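Local coordinates for alpha-ketoglutarate-dependent 2,4-dichlorophenoxyacetate dioxygenase (Bradyrhizobium diazoefficiens, PDB 5BKE), which probably catalyses metal- and 2-oxoglutarate-dependent oxidative breakdown of aryloxyalkanoate herbicides, at residues E163-E168 / I219-V224; H11-V16 / Y40-F45. All coordinates share one frame; numbering follows the deposited sequence.

Contact 1 of 2, residues E163-E168 / I219-V224; sequences EDLVCE and IASMSV
One direct backbone hydrogen bond joins V166 to A220: A220 N gives its hydrogen to V166 O at 2.8 Å. The bond is almost straight, 176° at the hydrogen, and the donor sits close to the extension of the carbonyl bond. The same oxygen also receives a CA-H...O contact from I219 CA at 3.4 Å, so a single acceptor meets two consecutive residues. A water adds an indirect link, accepting from V166 N at 2.9 Å and hydrogen-bonding to S221 OG, also at 2.9 Å.

The partner chain turns away here through a type I beta turn from I219 to M222, closed by M222 N bonding to I219 O, and it carries the chain from the outermost strand of this chain's four-stranded antiparallel sheet, 216-219, toward helix 224-238. C167 and I219 form the last, non-hydrogen-bonded antiparallel pair before the departure.

Apolar contacts lie beside this backbone pairing. L165 lays CD2 against I219 CG2 at 4.1 Å and near S221 OG, while its other methyl, CD1, approaches M222 SD at 4.3 Å. I219 has CG1 anti to its carbonyl carbon (chi1 -66°), which directs that branch to C167 SG, 4.1 Å away. L230 and L231 of helix 224-238 pack on this same group, L230 on L165 and I219, L231 on C167 and I219.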
ATOM      1  N   GLU C 163      -4.178  28.977 -10.447  1.00 30.96           N
ATOM      2  CA  GLU C 163      -5.545  28.476 -10.683  1.00 31.02           C
ATOM      3  C   GLU C 163      -6.539  29.497 -11.267  1.00 29.61           C
ATOM      4  O   GLU C 163      -7.234  29.190 -12.239  1.00 28.08           O
ATOM      5  CB  GLU C 163      -6.104  27.789  -9.415  1.00 31.83           C
ATOM      6  CG  GLU C 163      -7.544  27.259  -9.492  1.00 32.73           C
ATOM      7  CD  GLU C 163      -7.757  26.129 -10.501  1.00 35.77           C
ATOM      8  OE1 GLU C 163      -6.874  25.256 -10.655  1.00 35.61           O
ATOM      9  OE2 GLU C 163      -8.834  26.096 -11.145  1.00 38.05           O
ATOM     10  N   ASP C 164      -6.584  30.696 -10.690  1.00 30.55           N
ATOM     11  CA  ASP C 164      -7.585  31.705 -11.074  1.00 31.05           C
ATOM     12  C   ASP C 164      -7.016  32.870 -11.884  1.00 30.61           C
ATOM     13  O   ASP C 164      -7.734  33.827 -12.185  1.00 31.02           O
ATOM     14  CB  ASP C 164      -8.339  32.221  -9.839  1.00 34.06           C
ATOM     15  CG  ASP C 164      -9.126  31.121  -9.131  1.00 37.16           C
ATOM     16  OD1 ASP C 164     -10.084  30.586  -9.725  1.00 38.23           O
ATOM     17  OD2 ASP C 164      -8.781  30.783  -7.982  1.00 40.84           O
ATOM     18  N   LEU C 165      -5.742  32.775 -12.258  1.00 28.64           N
ATOM     19  CA  LEU C 165      -5.093  33.829 -13.036  1.00 27.75           C
ATOM     20  C   LEU C 165      -5.650  33.981 -14.462  1.00 27.12           C
ATOM     21  O   LEU C 165      -6.046  33.000 -15.108  1.00 27.15           O
ATOM     22  CB  LEU C 165      -3.572  33.645 -13.036  1.00 27.41           C
ATOM     23  CG  LEU C 165      -2.842  33.748 -11.684  1.00 26.95           C
ATOM     24  CD1 LEU C 165      -1.335  33.613 -11.884  1.00 26.79           C
ATOM     25  CD2 LEU C 165      -3.174  35.032 -10.926  1.00 24.61           C
ATOM     26  N   VAL C 166      -5.709  35.228 -14.918  1.00 26.41           N
ATOM     27  CA  VAL C 166      -6.221  35.567 -16.245  1.00 26.33           C
ATOM     28  C   VAL C 166      -5.123  36.287 -17.041  1.00 26.70           C
ATOM     29  O   VAL C 166      -4.462  37.201 -16.523  1.00 25.42           O
ATOM     30  CB  VAL C 166      -7.528  36.412 -16.150  1.00 25.89           C
ATOM     31  CG1 VAL C 166      -8.004  36.882 -17.515  1.00 24.89           C
ATOM     32  CG2 VAL C 166      -8.650  35.611 -15.492  1.00 25.80           C
ATOM     33  N   CYS C 167      -4.942  35.864 -18.297  1.00 27.05           N
ATOM     34  CA  CYS C 167      -3.985  36.491 -19.225  1.00 27.04           C
ATOM     35  C   CYS C 167      -4.686  37.358 -20.273  1.00 26.92           C
ATOM     36  O   CYS C 167      -5.800  37.054 -20.693  1.00 27.08           O
ATOM     37  CB  CYS C 167      -3.143  35.425 -19.935  1.00 27.25           C
ATOM     38  SG  CYS C 167      -2.217  34.292 -18.867  1.00 28.16           S
ATOM     39  N   GLU C 168      -4.011  38.426 -20.692  1.00 27.92           N
ATOM     40  CA  GLU C 168      -4.441  39.256 -21.818  1.00 28.43           C
ATOM     41  C   GLU C 168      -3.710  38.826 -23.089  1.00 26.55           C
ATOM     42  O   GLU C 168      -2.480  38.894 -23.159  1.00 24.96           O
ATOM     43  CB  GLU C 168      -4.201  40.744 -21.528  1.00 32.06           C
ATOM     44  CG  GLU C 168      -4.984  41.252 -20.329  1.00 38.28           C
ATOM     45  CD  GLU C 168      -5.042  42.771 -20.194  1.00 43.25           C
ATOM     46  OE1 GLU C 168      -4.716  43.505 -21.162  1.00 46.57           O
ATOM     47  OE2 GLU C 168      -5.442  43.226 -19.096  1.00 44.67           O
ATOM     48  N   ILE C 219      -0.357  39.051 -17.170  1.00 30.10           N
ATOM     49  CA  ILE C 219      -1.361  38.511 -16.263  1.00 29.99           C
ATOM     50  C   ILE C 219      -2.102  39.704 -15.646  1.00 31.05           C
ATOM     51  O   ILE C 219      -1.476  40.649 -15.157  1.00 32.35           O
ATOM     52  CB  ILE C 219      -0.733  37.567 -15.203  1.00 29.42           C
ATOM     53  CG1 ILE C 219      -0.173  36.308 -15.891  1.00 28.68           C
ATOM     54  CG2 ILE C 219      -1.756  37.192 -14.132  1.00 29.03           C
ATOM     55  CD1 ILE C 219       0.819  35.495 -15.078  1.00 28.64           C
ATOM     56  N   ALA C 220      -3.430  39.634 -15.690  1.00 32.56           N
ATOM     57  CA  ALA C 220      -4.336  40.713 -15.303  1.00 33.96           C
ATOM     58  C   ALA C 220      -4.106  41.253 -13.895  1.00 35.40           C
ATOM     59  O   ALA C 220      -4.078  42.466 -13.704  1.00 36.84           O
ATOM     60  CB  ALA C 220      -5.782  40.257 -15.459  1.00 34.62           C
ATOM     61  N   SER C 221      -3.938  40.361 -12.921  1.00 36.52           N
ATOM     62  CA  SER C 221      -3.858  40.759 -11.512  1.00 37.02           C
ATOM     63  C   SER C 221      -2.443  41.097 -11.036  1.00 38.15           C
ATOM     64  O   SER C 221      -2.245  41.448  -9.869  1.00 41.01           O
ATOM     65  CB  SER C 221      -4.486  39.681 -10.620  1.00 38.07           C
ATOM     66  OG  SER C 221      -3.842  38.425 -10.789  1.00 38.73           O
ATOM     67  N   MET C 222      -1.466  40.999 -11.936  1.00 37.63           N
ATOM     68  CA  MET C 222      -0.056  41.205 -11.588  1.00 36.95           C
ATOM     69  C   MET C 222       0.555  42.379 -12.355  1.00 36.51           C
ATOM     70  O   MET C 222      -0.010  42.844 -13.351  1.00 35.39           O
ATOM     71  CB  MET C 222       0.757  39.924 -11.848  1.00 35.75           C
ATOM     72  CG  MET C 222       0.338  38.724 -11.011  1.00 34.95           C
ATOM     73  SD  MET C 222       1.044  37.161 -11.576  1.00 34.80           S
ATOM     74  CE  MET C 222       2.737  37.284 -10.995  1.00 35.68           C
ATOM     75  N   SER C 223       1.708  42.849 -11.876  1.00 37.22           N
ATOM     76  CA  SER C 223       2.552  43.786 -12.610  1.00 37.97           C
ATOM     77  C   SER C 223       3.072  43.107 -13.876  1.00 39.43           C
ATOM     78  O   SER C 223       3.312  41.882 -13.879  1.00 39.00           O
ATOM     79  CB  SER C 223       3.729  44.240 -11.752  1.00 38.99           C
ATOM     80  OG  SER C 223       4.763  43.265 -11.751  1.00 41.83           O
ATOM     81  N   VAL C 224       3.244  43.902 -14.936  1.00 37.68           N
ATOM     82  CA  VAL C 224       3.706  43.388 -16.231  1.00 37.21           C
ATOM     83  C   VAL C 224       5.044  42.621 -16.086  1.00 36.57           C
ATOM     84  O   VAL C 224       5.133  41.504 -16.590  1.00 35.21           O
ATOM     85  CB  VAL C 224       3.734  44.473 -17.358  1.00 37.86           C
ATOM     86  CG1 VAL C 224       4.060  43.857 -18.717  1.00 37.69           C
ATOM     87  CG2 VAL C 224       2.402  45.216 -17.445  1.00 35.56           C
TER
HETATM   88  O   HOH W   1      -5.380  37.447 -13.034  1.00 31.11           O

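Contact 2 of 2, residues H11-V16 / Y40-F45; sequences HFVGQV and YAVLVF
V16 and F45 lie side by side on one face of a parallel strand pair, with V16 CB over one face of the F45 ring, 3.9 Å from its centroid and 22° off the normal, a CH-pi contact displaced toward the rim. The two strands belong to a beta-alpha-beta unit, strand 14-17, helix 27-40 and strand 42-45. L43, on the same face as V16, brings CD2 to V16 CG2 at 4.0 Å. On the other side, V13 and V42 point the same way, V13 CG2 against V42 CB, and V13 CG1 meets V44 CG2. F12 CE2 meets V42 CG2 at 4.0 Å, and A41 CB lies at the F12 ring edge.

Behind these side chains is the parallel ladder that sets their register. G14 N donates to V42 O at 2.9 Å, V44 N to G14 O, and V16 N to V44 O, the last nearly straight at 176°. V13 N donates to Y40 O at 3.0 Å, tilted from the carbonyl plane. Y40 CB lies 3.6 Å from G14 N.

Farther out, strand 254-258 continues the sheet beyond strand 42-45 through backbone bonds between L43 and M256 and between F45 and L254, and Y245 packs on F12, V13 and V44. By the helix end, F12 holds CG between its backbone N and carbonyl carbon (chi1 75°), a rotation that lets V13 CG2 sit 3.5 Å above the centre of the ring.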
ATOM      1  N   HIS C  11       3.675  11.071 -24.024  1.00 25.84           N
ATOM      2  CA  HIS C  11       2.469  11.649 -23.409  1.00 26.09           C
ATOM      3  C   HIS C  11       1.261  11.818 -24.310  1.00 25.82           C
ATOM      4  O   HIS C  11       0.134  11.866 -23.814  1.00 26.82           O
ATOM      5  CB  HIS C  11       2.791  13.013 -22.808  1.00 27.19           C
ATOM      6  CG  HIS C  11       3.603  12.947 -21.557  1.00 28.41           C
ATOM      7  ND1 HIS C  11       4.966  13.139 -21.546  1.00 29.39           N
ATOM      8  CD2 HIS C  11       3.244  12.723 -20.274  1.00 29.36           C
ATOM      9  CE1 HIS C  11       5.412  13.046 -20.308  1.00 29.78           C
ATOM     10  NE2 HIS C  11       4.387  12.792 -19.516  1.00 30.85           N
ATOM     11  N   PHE C  12       1.501  11.934 -25.618  1.00 24.37           N
ATOM     12  CA  PHE C  12       0.472  12.354 -26.587  1.00 23.82           C
ATOM     13  C   PHE C  12       0.915  12.078 -28.030  1.00 23.18           C
ATOM     14  O   PHE C  12       1.992  11.485 -28.242  1.00 22.77           O
ATOM     15  CB  PHE C  12       0.066  13.835 -26.346  1.00 23.02           C
ATOM     16  CG  PHE C  12       1.079  14.872 -26.809  1.00 23.62           C
ATOM     17  CD1 PHE C  12       2.453  14.750 -26.547  1.00 23.85           C
ATOM     18  CD2 PHE C  12       0.635  16.018 -27.477  1.00 23.93           C
ATOM     19  CE1 PHE C  12       3.356  15.727 -26.972  1.00 24.05           C
ATOM     20  CE2 PHE C  12       1.525  16.997 -27.903  1.00 24.20           C
ATOM     21  CZ  PHE C  12       2.889  16.855 -27.648  1.00 25.35           C
ATOM     22  N   VAL C  13       0.089  12.504 -28.998  1.00 21.09           N
ATOM     23  CA  VAL C  13       0.329  12.385 -30.466  1.00 20.79           C
ATOM     24  C   VAL C  13       0.038  10.986 -30.993  1.00 21.71           C
ATOM     25  O   VAL C  13       0.696  10.007 -30.602  1.00 21.61           O
ATOM     26  CB  VAL C  13       1.744  12.865 -30.942  1.00 20.45           C
ATOM     27  CG1 VAL C  13       1.848  12.896 -32.464  1.00 20.10           C
ATOM     28  CG2 VAL C  13       2.095  14.230 -30.376  1.00 19.86           C
ATOM     29  N   GLY C  14      -0.954  10.900 -31.878  1.00 21.44           N
ATOM     30  CA  GLY C  14      -1.264   9.660 -32.578  1.00 22.22           C
ATOM     31  C   GLY C  14      -1.081   9.730 -34.083  1.00 24.02           C
ATOM     32  O   GLY C  14      -1.397  10.743 -34.722  1.00 24.55           O
ATOM     33  N   GLN C  15      -0.568   8.642 -34.652  1.00 25.44           N
ATOM     34  CA  GLN C  15      -0.472   8.491 -36.101  1.00 26.25           C
ATOM     35  C   GLN C  15      -1.655   7.672 -36.571  1.00 26.04           C
ATOM     36  O   GLN C  15      -1.907   6.575 -36.057  1.00 25.59           O
ATOM     37  CB  GLN C  15       0.847   7.826 -36.508  1.00 28.21           C
ATOM     38  CG  GLN C  15       1.041   7.694 -38.014  1.00 31.17           C
ATOM     39  CD  GLN C  15       2.441   7.245 -38.386  1.00 33.62           C
ATOM     40  OE1 GLN C  15       3.420   7.968 -38.178  1.00 36.63           O
ATOM     41  NE2 GLN C  15       2.542   6.055 -38.956  1.00 34.03           N
ATOM     42  N   VAL C  16      -2.384   8.214 -37.543  1.00 24.39           N
ATOM     43  CA  VAL C  16      -3.605   7.573 -38.030  1.00 23.61           C
ATOM     44  C   VAL C  16      -3.402   6.971 -39.417  1.00 23.72           C
ATOM     45  O   VAL C  16      -2.857   7.618 -40.308  1.00 25.75           O
ATOM     46  CB  VAL C  16      -4.798   8.556 -38.057  1.00 22.48           C
ATOM     47  CG1 VAL C  16      -6.089   7.815 -38.351  1.00 21.94           C
ATOM     48  CG2 VAL C  16      -4.917   9.300 -36.736  1.00 22.79           C
ATOM     49  N   TYR C  40      -5.334  12.104 -27.819  1.00 20.34           N
ATOM     50  CA  TYR C  40      -3.959  12.333 -28.283  1.00 19.54           C
ATOM     51  C   TYR C  40      -3.565  13.803 -28.471  1.00 19.91           C
ATOM     52  O   TYR C  40      -2.375  14.131 -28.467  1.00 19.73           O
ATOM     53  CB  TYR C  40      -3.691  11.530 -29.556  1.00 19.59           C
ATOM     54  CG  TYR C  40      -3.825  10.029 -29.360  1.00 20.04           C
ATOM     55  CD1 TYR C  40      -2.766   9.281 -28.807  1.00 19.87           C
ATOM     56  CD2 TYR C  40      -5.003   9.356 -29.711  1.00 19.55           C
ATOM     57  CE1 TYR C  40      -2.874   7.903 -28.617  1.00 20.20           C
ATOM     58  CE2 TYR C  40      -5.122   7.979 -29.531  1.00 20.08           C
ATOM     59  CZ  TYR C  40      -4.054   7.259 -28.979  1.00 20.91           C
ATOM     60  OH  TYR C  40      -4.151   5.900 -28.798  1.00 21.80           O
ATOM     61  N   ALA C  41      -4.559  14.680 -28.630  1.00 19.80           N
ATOM     62  CA  ALA C  41      -4.355  16.137 -28.832  1.00 19.88           C
ATOM     63  C   ALA C  41      -3.783  16.557 -30.197  1.00 20.24           C
ATOM     64  O   ALA C  41      -4.069  17.672 -30.681  1.00 20.66           O
ATOM     65  CB  ALA C  41      -3.573  16.778 -27.678  1.00 18.87           C
ATOM     66  N   VAL C  42      -2.984  15.680 -30.800  1.00 19.30           N
ATOM     67  CA  VAL C  42      -2.372  15.901 -32.112  1.00 19.67           C
ATOM     68  C   VAL C  42      -2.471  14.593 -32.904  1.00 20.81           C
ATOM     69  O   VAL C  42      -2.176  13.504 -32.381  1.00 20.20           O
ATOM     70  CB  VAL C  42      -0.882  16.358 -32.026  1.00 19.36           C
ATOM     71  CG1 VAL C  42      -0.302  16.638 -33.406  1.00 19.60           C
ATOM     72  CG2 VAL C  42      -0.703  17.592 -31.165  1.00 18.73           C
ATOM     73  N   LEU C  43      -2.895  14.706 -34.159  1.00 21.05           N
ATOM     74  CA  LEU C  43      -3.009  13.561 -35.042  1.00 21.33           C
ATOM     75  C   LEU C  43      -2.223  13.795 -36.324  1.00 22.60           C
ATOM     76  O   LEU C  43      -2.237  14.895 -36.875  1.00 22.85           O
ATOM     77  CB  LEU C  43      -4.478  13.226 -35.335  1.00 20.78           C
ATOM     78  CG  LEU C  43      -5.377  12.733 -34.190  1.00 20.80           C
ATOM     79  CD1 LEU C  43      -6.765  12.412 -34.736  1.00 19.97           C
ATOM     80  CD2 LEU C  43      -4.789  11.534 -33.429  1.00 20.75           C
ATOM     81  N   VAL C  44      -1.534  12.746 -36.777  1.00 23.75           N
ATOM     82  CA  VAL C  44      -0.648  12.788 -37.942  1.00 23.15           C
ATOM     83  C   VAL C  44      -1.206  11.822 -38.981  1.00 23.66           C
ATOM     84  O   VAL C  44      -1.418  10.648 -38.692  1.00 23.93           O
ATOM     85  CB  VAL C  44       0.806  12.396 -37.557  1.00 23.81           C
ATOM     86  CG1 VAL C  44       1.721  12.326 -38.783  1.00 22.83           C
ATOM     87  CG2 VAL C  44       1.374  13.363 -36.522  1.00 22.81           C
ATOM     88  N   PHE C  45      -1.484  12.331 -40.178  1.00 23.92           N
ATOM     89  CA  PHE C  45      -1.945  11.508 -41.291  1.00 24.48           C
ATOM     90  C   PHE C  45      -0.876  11.648 -42.357  1.00 26.72           C
ATOM     91  O   PHE C  45      -0.484  12.766 -42.691  1.00 28.24           O
ATOM     92  CB  PHE C  45      -3.279  12.016 -41.869  1.00 23.01           C
ATOM     93  CG  PHE C  45      -4.464  11.912 -40.932  1.00 22.24           C
ATOM     94  CD1 PHE C  45      -4.647  12.833 -39.888  1.00 21.61           C
ATOM     95  CD2 PHE C  45      -5.443  10.935 -41.138  1.00 21.83           C
ATOM     96  CE1 PHE C  45      -5.753  12.748 -39.049  1.00 21.23           C
ATOM     97  CE2 PHE C  45      -6.553  10.847 -40.298  1.00 21.75           C
ATOM     98  CZ  PHE C  45      -6.704  11.753 -39.248  1.00 21.38           C
TER

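Overall arrangement
The two contacts illustrate how one chain of the TfdA family pairs neighbouring segments within two separate sheets, by backbone bonds backed by apolar side chains. Their centres are 31 Å apart and their nearest atoms about 19 Å, so they do not touch. Contact 2 is buried within the mixed sheet, its centre 14 Å from that of the chain, whereas contact 1 is only partly buried at 22 Å and lies away from the metal and ligand sites. Contact 2 is the one near the active site: the V42 side chain is about 7 Å from that of H264, a manganese ligand, and about 11 Å from bound N-oxalylglycine.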